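Local coordinates for protein amorpha-4,11-diene synthase (Artemisia annua, PDB 4GAX) that probably cyclises farnesyl diphosphate to sesquiterpene products as a class I terpene synthase, at residues A[312-317]-A[354-359]; A[317-322]-A[386-391]; A[392-397]-A[410-415]. One frame throughout, in Å; residues are numbered along the deposited sequence.

The three contacts tie together four helices within the metal-binding domain of the synthase. Interactions 1 and 2 are buried and share helix 299-322: interaction 1 packs it on helix 351-370, and interaction 2 packs its later turns, carrying the aspartate-rich sequence, on helix 374-399. They touch where Leu391 and Phe387 pack on Val312, Ile315 and Asp316. Interaction 3, partly buried, joins helix 374-399 to helix 407-416; it meets interaction 2 where Asn390 and Phe387 pack on Val412 and Ile415, but does not touch interaction 1. The chemistry shifts from purely aliphatic and aromatic packing in interaction 1, to a tyrosine ring with a polar end in interaction 2, to a valine bordered by tryptophan and glutamate in interaction 3.

Interaction 1: residues A[312-317]-A[354-359]; sequences VTLIDD and YKLFMD
Leu314 and Ile315 of helix 299-322 meet Leu356 and Phe357 of helix 351-370 across a wide gap between backbones, the nearest CA atoms being those of Ile315 and Tyr354, 9.4 Å apart. All four of the touching side chains leave their backbones toward the opposing helix, and only their outer atoms meet. Leu314 reaches Leu356 methyl to methyl, CD1 of Leu314 lying 4.0 Å from CD2 of Leu356, with the two side chains crossing at about a right angle. Beside them, Ile315 approaches Phe357 in the same perpendicular fashion. Its CG1 branch is anti to its own carbonyl carbon and continues almost fully extended (chi2 173°), which carries CD1 of Ile315 to 4.0 Å from CD1 of Phe357. The methyl meets the ring obliquely, near the CD1 to CE1 bond. The Phe357 ring is thrown out from its helix by a first torsion that sets CG anti to the backbone N (177°), and it is also packed edge-to-face with Trp338. Leu311, one turn earlier on helix 299-322, touches both Leu356 and Phe357, while Trp266 and Phe269 of helix 238-269 pack on Leu314. On another part of the second helix, Lys355 and Asp359 form an i to i+4 salt bridge at the exposed surface, NZ of Lys355 lying 2.7 Å from OD1 of Asp359 on its syn lone pair. The interface itself covers only 104 Å² between the segments and is held by dispersion and by burial of apolar surface, without a directional bond, which implies that the fit of the Ile315 methyl and the Phe357 ring rests on shape and on neighbours such as Leu311 and Trp338.

Interaction 2: residues A[317-322]-A[386-391]; sequences DIYDAY and DFVRNL
Tyr319 lies against Leu391 and Val388 where helix 299-322 comes close to helix 374-399, the CA atoms of Tyr319 and Leu391 standing 6.9 Å apart. The ring presents one face to Leu391: CB sits over it in a CH-pi contact, 4.1 Å from the ring centroid and 26° off the normal, displaced toward the CD1 side. CD1 of Leu391 reaches the CG and CD2 part of the same ring. Farther out, Val388 meets the phenol end across the direction of the tyrosine, its CG1 placed anti to the backbone N (chi1 -172°) and lying 3.3 Å from Tyr319 OH. That hydroxyl is hydrogen-bonded to OG1 of Thr332 on helix 325-337, which satisfies the polar tip amid apolar neighbours. An alanine in place of Tyr319 would remove the ring that covers Leu391 and is likely to open a gap between the helices and leave Thr332 without its hydroxyl partner. On the second helix, Asp386 O accepts from both Asn390 N and Asn390 ND2, the latter at 2.7 Å, from opposite faces of its carbonyl plane. Tyr319 is the second residue between the aspartates of the DDxxD sequence formed by Asp316, Asp317 and Asp320, the aspartate-rich motif that in class I terpene synthases typically binds magnesium at the active-site mouth.

Interaction 3: residues A[392-397]-A[410-415]; sequences MVEAQW and DSVAVI
Val412 packs on Val393, Glu394 and Trp397, three residues on neighbouring turns of one face of helix 374-399. Its two methyls divide the work. CG1 of Val412 approaches Trp397, 4.1 Å from CZ3 on the benzo part of the indole; the two side chains come from opposite directions, and the methyl meets the ring obliquely. The same methyl also lies 3.8 Å from OE1 of Glu394, a van der Waals approach to a carboxylate. CG2 of Val412 instead slides past Val393, whose CG1 is 4.2 Å away. Val393 does double duty, since its CG1 also sits 3.5 Å above the Trp397 ring plane, toward the rim, and covers part of one face of the indole. Glu394 takes a less usual first torsion, with CG between the backbone N and the carbonyl carbon (chi1 43°); from there the extended chain crosses Val412 at a slant and brings OE1 to its CG1. The short helical axes pass 11.2 Å apart at 138°, closer to antiparallel than parallel. Around the contact, Trp397 also meets His402 and Glu408, and Glu394 touches Thr416. Helix 407-416 is further joined to helix 447-461 through the Asp410 to Arg457 salt bridge, while Met392 and Ala395 turn to helix 325-337, leaving helix 374-399 between that helix and helix 407-416.

Interaction 1: residues A[312-317]-A[354-359]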
ATOM      1  N   VAL A 312     -17.352   0.576   5.281  1.00 30.48           N
ATOM      2  CA  VAL A 312     -16.888  -0.668   5.882  1.00 32.01           C
ATOM      3  C   VAL A 312     -16.685  -0.487   7.382  1.00 27.95           C
ATOM      4  O   VAL A 312     -17.076  -1.329   8.189  1.00 35.28           O
ATOM      5  CB  VAL A 312     -15.543  -1.100   5.246  1.00 28.27           C
ATOM      6  CG1 VAL A 312     -14.865  -2.167   6.088  1.00 32.16           C
ATOM      7  CG2 VAL A 312     -15.770  -1.579   3.833  1.00 32.87           C
ATOM      8  N   THR A 313     -16.055   0.621   7.740  1.00 31.41           N
ATOM      9  CA  THR A 313     -15.822   0.958   9.132  1.00 39.48           C
ATOM     10  C   THR A 313     -17.147   1.026   9.894  1.00 40.28           C
ATOM     11  O   THR A 313     -17.267   0.461  10.987  1.00 36.01           O
ATOM     12  CB  THR A 313     -15.056   2.294   9.243  1.00 42.10           C
ATOM     13  OG1 THR A 313     -13.808   2.188   8.536  1.00 44.70           O
ATOM     14  CG2 THR A 313     -14.785   2.643  10.690  1.00 48.36           C
ATOM     15  N   LEU A 314     -18.145   1.693   9.311  1.00 32.39           N
ATOM     16  CA  LEU A 314     -19.463   1.788   9.938  1.00 31.27           C
ATOM     17  C   LEU A 314     -20.075   0.417  10.095  1.00 33.73           C
ATOM     18  O   LEU A 314     -20.509   0.045  11.196  1.00 35.10           O
ATOM     19  CB  LEU A 314     -20.411   2.645   9.096  1.00 34.75           C
ATOM     20  CG  LEU A 314     -20.186   4.152   9.162  1.00 33.63           C
ATOM     21  CD1 LEU A 314     -20.727   4.836   7.912  1.00 37.81           C
ATOM     22  CD2 LEU A 314     -20.870   4.693  10.383  1.00 32.68           C
ATOM     23  N   ILE A 315     -20.113  -0.331   8.990  1.00 30.40           N
ATOM     24  CA  ILE A 315     -20.774  -1.637   8.970  1.00 35.10           C
ATOM     25  C   ILE A 315     -20.101  -2.616   9.940  1.00 41.84           C
ATOM     26  O   ILE A 315     -20.787  -3.353  10.654  1.00 42.27           O
ATOM     27  CB  ILE A 315     -20.846  -2.230   7.544  1.00 37.46           C
ATOM     28  CG1 ILE A 315     -21.769  -1.382   6.666  1.00 31.59           C
ATOM     29  CG2 ILE A 315     -21.394  -3.640   7.573  1.00 33.40           C
ATOM     30  CD1 ILE A 315     -21.763  -1.807   5.206  1.00 32.99           C
ATOM     31  N   ASP A 316     -18.767  -2.608   9.978  1.00 37.03           N
ATOM     32  CA  ASP A 316     -18.036  -3.438  10.938  1.00 39.70           C
ATOM     33  C   ASP A 316     -18.408  -3.093  12.375  1.00 37.05           C
ATOM     34  O   ASP A 316     -18.539  -3.973  13.223  1.00 34.49           O
ATOM     35  CB  ASP A 316     -16.526  -3.289  10.757  1.00 49.48           C
ATOM     36  CG  ASP A 316     -15.924  -4.417   9.950  1.00 55.68           C
ATOM     37  OD1 ASP A 316     -16.472  -5.540   9.991  1.00 55.65           O
ATOM     38  OD2 ASP A 316     -14.903  -4.182   9.271  1.00 59.00           O
ATOM     39  N   ASP A 317     -18.585  -1.804  12.638  1.00 38.55           N
ATOM     40  CA  ASP A 317     -18.919  -1.339  13.977  1.00 37.79           C
ATOM     41  C   ASP A 317     -20.349  -1.692  14.385  1.00 49.23           C
ATOM     42  O   ASP A 317     -20.695  -1.606  15.564  1.00 51.69           O
ATOM     43  CB  ASP A 317     -18.660   0.164  14.112  1.00 42.16           C
ATOM     44  CG  ASP A 317     -17.175   0.503  14.138  1.00 53.38           C
ATOM     45  OD1 ASP A 317     -16.346  -0.435  14.221  1.00 53.30           O
ATOM     46  OD2 ASP A 317     -16.836   1.710  14.091  1.00 51.86           O
ATOM     47  N   TYR A 354     -27.814   2.634   5.901  1.00 29.13           N
ATOM     48  CA  TYR A 354     -28.291   1.988   4.689  1.00 31.60           C
ATOM     49  C   TYR A 354     -28.446   3.036   3.601  1.00 24.82           C
ATOM     50  O   TYR A 354     -28.084   2.800   2.450  1.00 27.48           O
ATOM     51  CB  TYR A 354     -29.615   1.251   4.917  1.00 38.66           C
ATOM     52  CG  TYR A 354     -29.961   0.298   3.787  1.00 32.94           C
ATOM     53  CD1 TYR A 354     -29.320  -0.933   3.669  1.00 30.17           C
ATOM     54  CD2 TYR A 354     -30.919   0.632   2.832  1.00 32.53           C
ATOM     55  CE1 TYR A 354     -29.627  -1.808   2.638  1.00 28.32           C
ATOM     56  CE2 TYR A 354     -31.237  -0.239   1.797  1.00 33.56           C
ATOM     57  CZ  TYR A 354     -30.590  -1.455   1.704  1.00 36.21           C
ATOM     58  OH  TYR A 354     -30.896  -2.314   0.673  1.00 33.67           O
ATOM     59  N   LYS A 355     -28.974   4.194   3.982  1.00 26.01           N
ATOM     60  CA  LYS A 355     -29.135   5.328   3.065  1.00 21.27           C
ATOM     61  C   LYS A 355     -27.808   5.850   2.519  1.00 19.74           C
ATOM     62  O   LYS A 355     -27.669   6.073   1.307  1.00 27.75           O
ATOM     63  CB  LYS A 355     -29.872   6.463   3.781  1.00 28.90           C
ATOM     64  CG  LYS A 355     -30.042   7.736   2.952  1.00 30.02           C
ATOM     65  CD  LYS A 355     -30.922   7.511   1.723  1.00 33.81           C
ATOM     66  CE  LYS A 355     -31.193   8.839   0.991  1.00 34.31           C
ATOM     67  NZ  LYS A 355     -31.396   8.636  -0.473  1.00 29.16           N
ATOM     68  N   LEU A 356     -26.835   6.066   3.402  1.00 23.02           N
ATOM     69  CA  LEU A 356     -25.511   6.518   2.958  1.00 19.10           C
ATOM     70  C   LEU A 356     -24.895   5.501   2.015  1.00 26.71           C
ATOM     71  O   LEU A 356     -24.319   5.862   0.980  1.00 23.19           O
ATOM     72  CB  LEU A 356     -24.573   6.732   4.153  1.00 25.37           C
ATOM     73  CG  LEU A 356     -23.216   7.367   3.816  1.00 24.06           C
ATOM     74  CD1 LEU A 356     -23.388   8.854   3.513  1.00 27.82           C
ATOM     75  CD2 LEU A 356     -22.223   7.164   4.963  1.00 26.90           C
ATOM     76  N   PHE A 357     -25.006   4.230   2.389  1.00 22.37           N
ATOM     77  CA  PHE A 357     -24.482   3.125   1.582  1.00 22.03           C
ATOM     78  C   PHE A 357     -25.149   3.090   0.198  1.00 22.04           C
ATOM     79  O   PHE A 357     -24.469   3.038  -0.822  1.00 20.74           O
ATOM     80  CB  PHE A 357     -24.736   1.817   2.337  1.00 22.76           C
ATOM     81  CG  PHE A 357     -24.320   0.575   1.600  1.00 24.10           C
ATOM     82  CD1 PHE A 357     -23.092  -0.015   1.844  1.00 24.52           C
ATOM     83  CD2 PHE A 357     -25.184  -0.045   0.709  1.00 21.05           C
ATOM     84  CE1 PHE A 357     -22.726  -1.183   1.190  1.00 23.87           C
ATOM     85  CE2 PHE A 357     -24.808  -1.207   0.050  1.00 26.18           C
ATOM     86  CZ  PHE A 357     -23.582  -1.769   0.286  1.00 28.98           C
ATOM     87  N   MET A 358     -26.480   3.113   0.165  1.00 22.10           N
ATOM     88  CA  MET A 358     -27.197   3.002  -1.096  1.00 22.56           C
ATOM     89  C   MET A 358     -26.924   4.203  -2.001  1.00 26.22           C
ATOM     90  O   MET A 358     -26.731   4.029  -3.201  1.00 22.57           O
ATOM     91  CB  MET A 358     -28.706   2.820  -0.863  1.00 24.92           C
ATOM     92  CG  MET A 358     -29.093   1.394  -0.483  1.00 33.48           C
ATOM     93  SD  MET A 358     -28.786   0.221  -1.822  1.00 38.84           S
ATOM     94  CE  MET A 358     -27.899  -1.053  -0.979  1.00121.66           C
ATOM     95  N   ASP A 359     -26.899   5.405  -1.420  1.00 23.95           N
ATOM     96  CA  ASP A 359     -26.600   6.634  -2.167  1.00 24.90           C
ATOM     97  C   ASP A 359     -25.197   6.588  -2.742  1.00 22.47           C
ATOM     98  O   ASP A 359     -24.941   7.075  -3.846  1.00 22.27           O
ATOM     99  CB  ASP A 359     -26.687   7.870  -1.261  1.00 20.85           C
ATOM    100  CG  ASP A 359     -28.123   8.320  -0.998  1.00 31.34           C
ATOM    101  OD1 ASP A 359     -29.072   7.734  -1.568  1.00 28.81           O
ATOM    102  OD2 ASP A 359     -28.300   9.282  -0.218  1.00 33.62           O
TER

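Interaction 2: residues A[317-322]-A[386-391]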
ATOM      1  N   ASP A 317     -18.585  -1.804  12.638  1.00 38.55           N
ATOM      2  CA  ASP A 317     -18.919  -1.339  13.977  1.00 37.79           C
ATOM      3  C   ASP A 317     -20.349  -1.692  14.385  1.00 49.23           C
ATOM      4  O   ASP A 317     -20.695  -1.606  15.564  1.00 51.69           O
ATOM      5  CB  ASP A 317     -18.660   0.164  14.112  1.00 42.16           C
ATOM      6  CG  ASP A 317     -17.175   0.503  14.138  1.00 53.38           C
ATOM      7  OD1 ASP A 317     -16.346  -0.435  14.221  1.00 53.30           O
ATOM      8  OD2 ASP A 317     -16.836   1.710  14.091  1.00 51.86           O
ATOM      9  N   ILE A 318     -21.180  -2.076  13.416  1.00 44.32           N
ATOM     10  CA  ILE A 318     -22.521  -2.576  13.720  1.00 39.92           C
ATOM     11  C   ILE A 318     -22.462  -4.080  13.977  1.00 41.80           C
ATOM     12  O   ILE A 318     -23.125  -4.605  14.866  1.00 36.55           O
ATOM     13  CB  ILE A 318     -23.519  -2.338  12.566  1.00 40.26           C
ATOM     14  CG1 ILE A 318     -23.704  -0.846  12.295  1.00 40.15           C
ATOM     15  CG2 ILE A 318     -24.865  -2.949  12.896  1.00 40.14           C
ATOM     16  CD1 ILE A 318     -24.583  -0.552  11.084  1.00 35.30           C
ATOM     17  N   TYR A 319     -21.658  -4.781  13.190  1.00 43.02           N
ATOM     18  CA  TYR A 319     -21.595  -6.232  13.316  1.00 40.85           C
ATOM     19  C   TYR A 319     -20.745  -6.691  14.491  1.00 51.00           C
ATOM     20  O   TYR A 319     -21.030  -7.730  15.087  1.00 55.68           O
ATOM     21  CB  TYR A 319     -21.106  -6.874  12.013  1.00 42.44           C
ATOM     22  CG  TYR A 319     -22.211  -7.043  11.003  1.00 38.00           C
ATOM     23  CD1 TYR A 319     -22.825  -8.275  10.816  1.00 37.18           C
ATOM     24  CD2 TYR A 319     -22.665  -5.960  10.260  1.00 35.67           C
ATOM     25  CE1 TYR A 319     -23.857  -8.430   9.896  1.00 34.85           C
ATOM     26  CE2 TYR A 319     -23.683  -6.100   9.344  1.00 34.79           C
ATOM     27  CZ  TYR A 319     -24.280  -7.332   9.167  1.00 31.31           C
ATOM     28  OH  TYR A 319     -25.298  -7.461   8.250  1.00 31.86           O
ATOM     29  N   ASP A 320     -19.712  -5.925  14.833  1.00 46.78           N
ATOM     30  CA  ASP A 320     -18.807  -6.351  15.893  1.00 62.13           C
ATOM     31  C   ASP A 320     -19.516  -6.381  17.237  1.00 69.58           C
ATOM     32  O   ASP A 320     -19.805  -7.449  17.771  1.00 78.86           O
ATOM     33  CB  ASP A 320     -17.573  -5.457  15.973  1.00 74.71           C
ATOM     34  CG  ASP A 320     -16.439  -6.106  16.749  1.00 84.41           C
ATOM     35  OD1 ASP A 320     -15.509  -5.391  17.185  1.00 87.80           O
ATOM     36  OD2 ASP A 320     -16.480  -7.343  16.922  1.00 83.13           O
ATOM     37  N   ALA A 321     -19.792  -5.203  17.783  1.00 69.17           N
ATOM     38  CA  ALA A 321     -20.487  -5.119  19.056  1.00 75.77           C
ATOM     39  C   ALA A 321     -21.983  -4.890  18.849  1.00 68.77           C
ATOM     40  O   ALA A 321     -22.799  -5.799  19.008  1.00 76.75           O
ATOM     41  CB  ALA A 321     -19.888  -4.005  19.915  1.00 82.86           C
ATOM     42  N   TYR A 322     -22.304  -3.670  18.445  1.00 49.78           N
ATOM     43  CA  TYR A 322     -23.657  -3.115  18.440  1.00 46.77           C
ATOM     44  C   TYR A 322     -24.882  -4.004  18.156  1.00 48.34           C
ATOM     45  O   TYR A 322     -25.737  -4.175  19.028  1.00 46.55           O
ATOM     46  CB  TYR A 322     -23.697  -1.876  17.539  1.00 45.83           C
ATOM     47  CG  TYR A 322     -24.581  -0.815  18.117  1.00 44.63           C
ATOM     48  CD1 TYR A 322     -24.187  -0.106  19.244  1.00 45.38           C
ATOM     49  CD2 TYR A 322     -25.824  -0.554  17.577  1.00 48.85           C
ATOM     50  CE1 TYR A 322     -24.999   0.851  19.801  1.00 40.35           C
ATOM     51  CE2 TYR A 322     -26.646   0.401  18.124  1.00 52.15           C
ATOM     52  CZ  TYR A 322     -26.226   1.102  19.232  1.00 50.35           C
ATOM     53  OH  TYR A 322     -27.042   2.061  19.776  1.00 68.35           O
ATOM     54  N   ASP A 386     -20.995 -10.058  -0.608  1.00 30.58           N
ATOM     55  CA  ASP A 386     -20.285 -11.213  -0.047  1.00 29.35           C
ATOM     56  C   ASP A 386     -19.543 -10.840   1.232  1.00 28.37           C
ATOM     57  O   ASP A 386     -19.380 -11.660   2.131  1.00 31.67           O
ATOM     58  CB  ASP A 386     -19.310 -11.821  -1.052  1.00 32.28           C
ATOM     59  CG  ASP A 386     -18.919 -13.234  -0.683  1.00 41.52           C
ATOM     60  OD1 ASP A 386     -19.837 -14.072  -0.576  1.00 47.67           O
ATOM     61  OD2 ASP A 386     -17.716 -13.501  -0.467  1.00 40.10           O
ATOM     62  N   PHE A 387     -19.107  -9.588   1.312  1.00 28.19           N
ATOM     63  CA  PHE A 387     -18.466  -9.062   2.514  1.00 29.97           C
ATOM     64  C   PHE A 387     -19.439  -9.058   3.700  1.00 36.57           C
ATOM     65  O   PHE A 387     -19.116  -9.557   4.779  1.00 29.98           O
ATOM     66  CB  PHE A 387     -17.939  -7.648   2.249  1.00 28.25           C
ATOM     67  CG  PHE A 387     -17.457  -6.937   3.484  1.00 28.70           C
ATOM     68  CD1 PHE A 387     -16.264  -7.300   4.087  1.00 29.95           C
ATOM     69  CD2 PHE A 387     -18.192  -5.894   4.032  1.00 27.59           C
ATOM     70  CE1 PHE A 387     -15.820  -6.649   5.221  1.00 35.86           C
ATOM     71  CE2 PHE A 387     -17.750  -5.235   5.172  1.00 32.61           C
ATOM     72  CZ  PHE A 387     -16.568  -5.615   5.768  1.00 34.60           C
ATOM     73  N   VAL A 388     -20.636  -8.508   3.488  1.00 28.44           N
ATOM     74  CA  VAL A 388     -21.644  -8.448   4.545  1.00 35.14           C
ATOM     75  C   VAL A 388     -22.134  -9.848   4.917  1.00 36.50           C
ATOM     76  O   VAL A 388     -22.328 -10.156   6.096  1.00 40.38           O
ATOM     77  CB  VAL A 388     -22.825  -7.561   4.134  1.00 30.33           C
ATOM     78  CG1 VAL A 388     -23.764  -7.341   5.302  1.00 27.59           C
ATOM     79  CG2 VAL A 388     -22.295  -6.229   3.611  1.00 27.27           C
ATOM     80  N   ARG A 389     -22.339 -10.678   3.899  1.00 29.37           N
ATOM     81  CA  ARG A 389     -22.729 -12.075   4.059  1.00 40.59           C
ATOM     82  C   ARG A 389     -21.834 -12.768   5.057  1.00 39.69           C
ATOM     83  O   ARG A 389     -22.305 -13.423   5.982  1.00 34.73           O
ATOM     84  CB  ARG A 389     -22.536 -12.792   2.730  1.00 50.76           C
ATOM     85  CG  ARG A 389     -23.759 -13.420   2.160  1.00 54.27           C
ATOM     86  CD  ARG A 389     -23.438 -13.915   0.775  1.00 47.71           C
ATOM     87  NE  ARG A 389     -24.225 -13.225  -0.241  1.00 41.47           N
ATOM     88  CZ  ARG A 389     -23.785 -12.946  -1.461  1.00 45.10           C
ATOM     89  NH1 ARG A 389     -22.544 -13.288  -1.811  1.00 36.45           N
ATOM     90  NH2 ARG A 389     -24.587 -12.326  -2.324  1.00 42.85           N
ATOM     91  N   ASN A 390     -20.528 -12.632   4.859  1.00 31.20           N
ATOM     92  CA  ASN A 390     -19.584 -13.352   5.705  1.00 35.29           C
ATOM     93  C   ASN A 390     -19.463 -12.737   7.096  1.00 37.65           C
ATOM     94  O   ASN A 390     -19.124 -13.432   8.055  1.00 40.01           O
ATOM     95  CB  ASN A 390     -18.228 -13.521   5.012  1.00 38.21           C
ATOM     96  CG  ASN A 390     -18.276 -14.569   3.909  1.00 47.56           C
ATOM     97  OD1 ASN A 390     -18.095 -15.766   4.159  1.00 51.87           O
ATOM     98  ND2 ASN A 390     -18.533 -14.125   2.683  1.00 40.58           N
ATOM     99  N   LEU A 391     -19.745 -11.439   7.207  1.00 29.08           N
ATOM    100  CA  LEU A 391     -19.913 -10.846   8.531  1.00 35.32           C
ATOM    101  C   LEU A 391     -21.087 -11.531   9.236  1.00 34.59           C
ATOM    102  O   LEU A 391     -21.040 -11.767  10.443  1.00 37.90           O
ATOM    103  CB  LEU A 391     -20.134  -9.330   8.455  1.00 42.07           C
ATOM    104  CG  LEU A 391     -18.907  -8.459   8.156  1.00 39.02           C
ATOM    105  CD1 LEU A 391     -19.294  -6.992   8.046  1.00 38.13           C
ATOM    106  CD2 LEU A 391     -17.823  -8.640   9.221  1.00 43.58           C
TER

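Interaction 3: residues A[392-397]-A[410-415]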
ATOM      1  N   MET A 392     -22.127 -11.881   8.477  1.00 34.37           N
ATOM      2  CA  MET A 392     -23.306 -12.533   9.056  1.00 34.06           C
ATOM      3  C   MET A 392     -23.035 -14.007   9.336  1.00 41.47           C
ATOM      4  O   MET A 392     -23.671 -14.612  10.211  1.00 38.29           O
ATOM      5  CB  MET A 392     -24.525 -12.395   8.148  1.00 41.88           C
ATOM      6  CG  MET A 392     -25.826 -12.815   8.823  1.00 50.45           C
ATOM      7  SD  MET A 392     -26.173 -11.780  10.264  1.00 45.07           S
ATOM      8  CE  MET A 392     -26.760 -13.006  11.434  1.00 56.64           C
ATOM      9  N   VAL A 393     -22.095 -14.582   8.589  1.00 46.52           N
ATOM     10  CA  VAL A 393     -21.658 -15.949   8.849  1.00 51.24           C
ATOM     11  C   VAL A 393     -21.149 -16.058  10.280  1.00 55.40           C
ATOM     12  O   VAL A 393     -21.590 -16.929  11.041  1.00 58.88           O
ATOM     13  CB  VAL A 393     -20.549 -16.401   7.873  1.00 49.83           C
ATOM     14  CG1 VAL A 393     -19.742 -17.562   8.462  1.00 49.40           C
ATOM     15  CG2 VAL A 393     -21.146 -16.782   6.527  1.00 53.02           C
ATOM     16  N   GLU A 394     -20.237 -15.160  10.647  1.00 40.52           N
ATOM     17  CA  GLU A 394     -19.634 -15.215  11.971  1.00 49.51           C
ATOM     18  C   GLU A 394     -20.576 -14.765  13.087  1.00 57.67           C
ATOM     19  O   GLU A 394     -20.333 -15.061  14.261  1.00 62.82           O
ATOM     20  CB  GLU A 394     -18.305 -14.456  12.010  1.00 58.65           C
ATOM     21  CG  GLU A 394     -18.304 -13.120  11.312  1.00 64.78           C
ATOM     22  CD  GLU A 394     -16.894 -12.658  10.977  1.00 68.81           C
ATOM     23  OE1 GLU A 394     -16.006 -13.525  10.832  1.00 69.32           O
ATOM     24  OE2 GLU A 394     -16.669 -11.432  10.861  1.00 70.13           O
ATOM     25  N   ALA A 395     -21.649 -14.059  12.729  1.00 43.95           N
ATOM     26  CA  ALA A 395     -22.659 -13.705  13.717  1.00 51.91           C
ATOM     27  C   ALA A 395     -23.512 -14.933  14.032  1.00 54.75           C
ATOM     28  O   ALA A 395     -23.943 -15.131  15.173  1.00 57.09           O
ATOM     29  CB  ALA A 395     -23.525 -12.556  13.215  1.00 49.26           C
ATOM     30  N   GLN A 396     -23.759 -15.747  13.008  1.00 57.03           N
ATOM     31  CA  GLN A 396     -24.467 -17.009  13.174  1.00 65.84           C
ATOM     32  C   GLN A 396     -23.704 -17.906  14.133  1.00 67.75           C
ATOM     33  O   GLN A 396     -24.299 -18.650  14.912  1.00 69.58           O
ATOM     34  CB  GLN A 396     -24.620 -17.709  11.822  1.00 74.71           C
ATOM     35  CG  GLN A 396     -25.997 -17.575  11.204  1.00 85.44           C
ATOM     36  CD  GLN A 396     -27.024 -18.458  11.883  1.00 93.61           C
ATOM     37  OE1 GLN A 396     -28.168 -18.058  12.081  1.00 96.02           O
ATOM     38  NE2 GLN A 396     -26.619 -19.674  12.235  1.00 96.00           N
ATOM     39  N   TRP A 397     -22.379 -17.808  14.078  1.00 74.59           N
ATOM     40  CA  TRP A 397     -21.495 -18.634  14.890  1.00 78.71           C
ATOM     41  C   TRP A 397     -21.536 -18.306  16.381  1.00 78.77           C
ATOM     42  O   TRP A 397     -21.153 -19.131  17.210  1.00 89.63           O
ATOM     43  CB  TRP A 397     -20.053 -18.519  14.384  1.00 78.42           C
ATOM     44  CG  TRP A 397     -19.811 -19.226  13.083  1.00 71.89           C
ATOM     45  CD1 TRP A 397     -20.642 -20.117  12.463  1.00 68.70           C
ATOM     46  CD2 TRP A 397     -18.655 -19.101  12.243  1.00 56.61           C
ATOM     47  NE1 TRP A 397     -20.073 -20.552  11.288  1.00 60.63           N
ATOM     48  CE2 TRP A 397     -18.855 -19.944  11.131  1.00 54.09           C
ATOM     49  CE3 TRP A 397     -17.474 -18.353  12.323  1.00 54.00           C
ATOM     50  CZ2 TRP A 397     -17.916 -20.064  10.108  1.00 57.82           C
ATOM     51  CZ3 TRP A 397     -16.544 -18.470  11.308  1.00 51.83           C
ATOM     52  CH2 TRP A 397     -16.769 -19.319  10.212  1.00 58.84           C
ATOM     53  N   ASP A 410      -9.364 -18.335   9.149  1.00 98.71           N
ATOM     54  CA  ASP A 410      -8.422 -17.720   8.220  1.00 92.39           C
ATOM     55  C   ASP A 410      -9.100 -17.508   6.866  1.00 77.81           C
ATOM     56  O   ASP A 410      -8.847 -16.521   6.170  1.00 71.28           O
ATOM     57  CB  ASP A 410      -7.180 -18.602   8.051  1.00100.96           C
ATOM     58  CG  ASP A 410      -5.936 -17.992   8.675  1.00104.80           C
ATOM     59  OD1 ASP A 410      -4.955 -18.731   8.909  1.00102.26           O
ATOM     60  OD2 ASP A 410      -5.942 -16.771   8.933  1.00109.20           O
ATOM     61  N   SER A 411      -9.971 -18.449   6.515  1.00 63.89           N
ATOM     62  CA  SER A 411     -10.693 -18.435   5.247  1.00 57.88           C
ATOM     63  C   SER A 411     -11.755 -17.333   5.203  1.00 61.93           C
ATOM     64  O   SER A 411     -11.744 -16.484   4.310  1.00 59.07           O
ATOM     65  CB  SER A 411     -11.311 -19.819   4.990  1.00 53.80           C
ATOM     66  OG  SER A 411     -12.482 -19.751   4.192  1.00 56.02           O
ATOM     67  N   VAL A 412     -12.661 -17.335   6.176  1.00 76.99           N
ATOM     68  CA  VAL A 412     -13.734 -16.344   6.215  1.00 75.50           C
ATOM     69  C   VAL A 412     -13.192 -14.946   6.538  1.00 69.53           C
ATOM     70  O   VAL A 412     -13.864 -13.938   6.301  1.00 65.81           O
ATOM     71  CB  VAL A 412     -14.845 -16.745   7.213  1.00 71.26           C
ATOM     72  CG1 VAL A 412     -14.548 -16.187   8.595  1.00 74.96           C
ATOM     73  CG2 VAL A 412     -16.198 -16.259   6.726  1.00 62.61           C
ATOM     74  N   ALA A 413     -11.967 -14.891   7.051  1.00 67.75           N
ATOM     75  CA  ALA A 413     -11.320 -13.623   7.370  1.00 71.57           C
ATOM     76  C   ALA A 413     -10.608 -13.015   6.162  1.00 66.98           C
ATOM     77  O   ALA A 413     -10.135 -11.876   6.218  1.00 63.71           O
ATOM     78  CB  ALA A 413     -10.348 -13.797   8.526  1.00 77.75           C
ATOM     79  N   VAL A 414     -10.513 -13.777   5.075  1.00 66.55           N
ATOM     80  CA  VAL A 414      -9.999 -13.221   3.827  1.00 51.64           C
ATOM     81  C   VAL A 414     -11.052 -12.253   3.319  1.00 48.81           C
ATOM     82  O   VAL A 414     -10.742 -11.193   2.768  1.00 46.35           O
ATOM     83  CB  VAL A 414      -9.751 -14.310   2.766  1.00 47.27           C
ATOM     84  CG1 VAL A 414      -9.539 -13.687   1.390  1.00 39.37           C
ATOM     85  CG2 VAL A 414      -8.554 -15.163   3.153  1.00 54.26           C
ATOM     86  N   ILE A 415     -12.306 -12.637   3.526  1.00 40.86           N
ATOM     87  CA  ILE A 415     -13.441 -11.828   3.121  1.00 39.44           C
ATOM     88  C   ILE A 415     -13.720 -10.711   4.132  1.00 40.38           C
ATOM     89  O   ILE A 415     -13.696  -9.533   3.784  1.00 39.23           O
ATOM     90  CB  ILE A 415     -14.696 -12.700   2.933  1.00 39.60           C
ATOM     91  CG1 ILE A 415     -14.470 -13.699   1.792  1.00 40.92           C
ATOM     92  CG2 ILE A 415     -15.916 -11.830   2.658  1.00 31.19           C
ATOM     93  CD1 ILE A 415     -15.450 -14.857   1.782  1.00 46.87           C
TER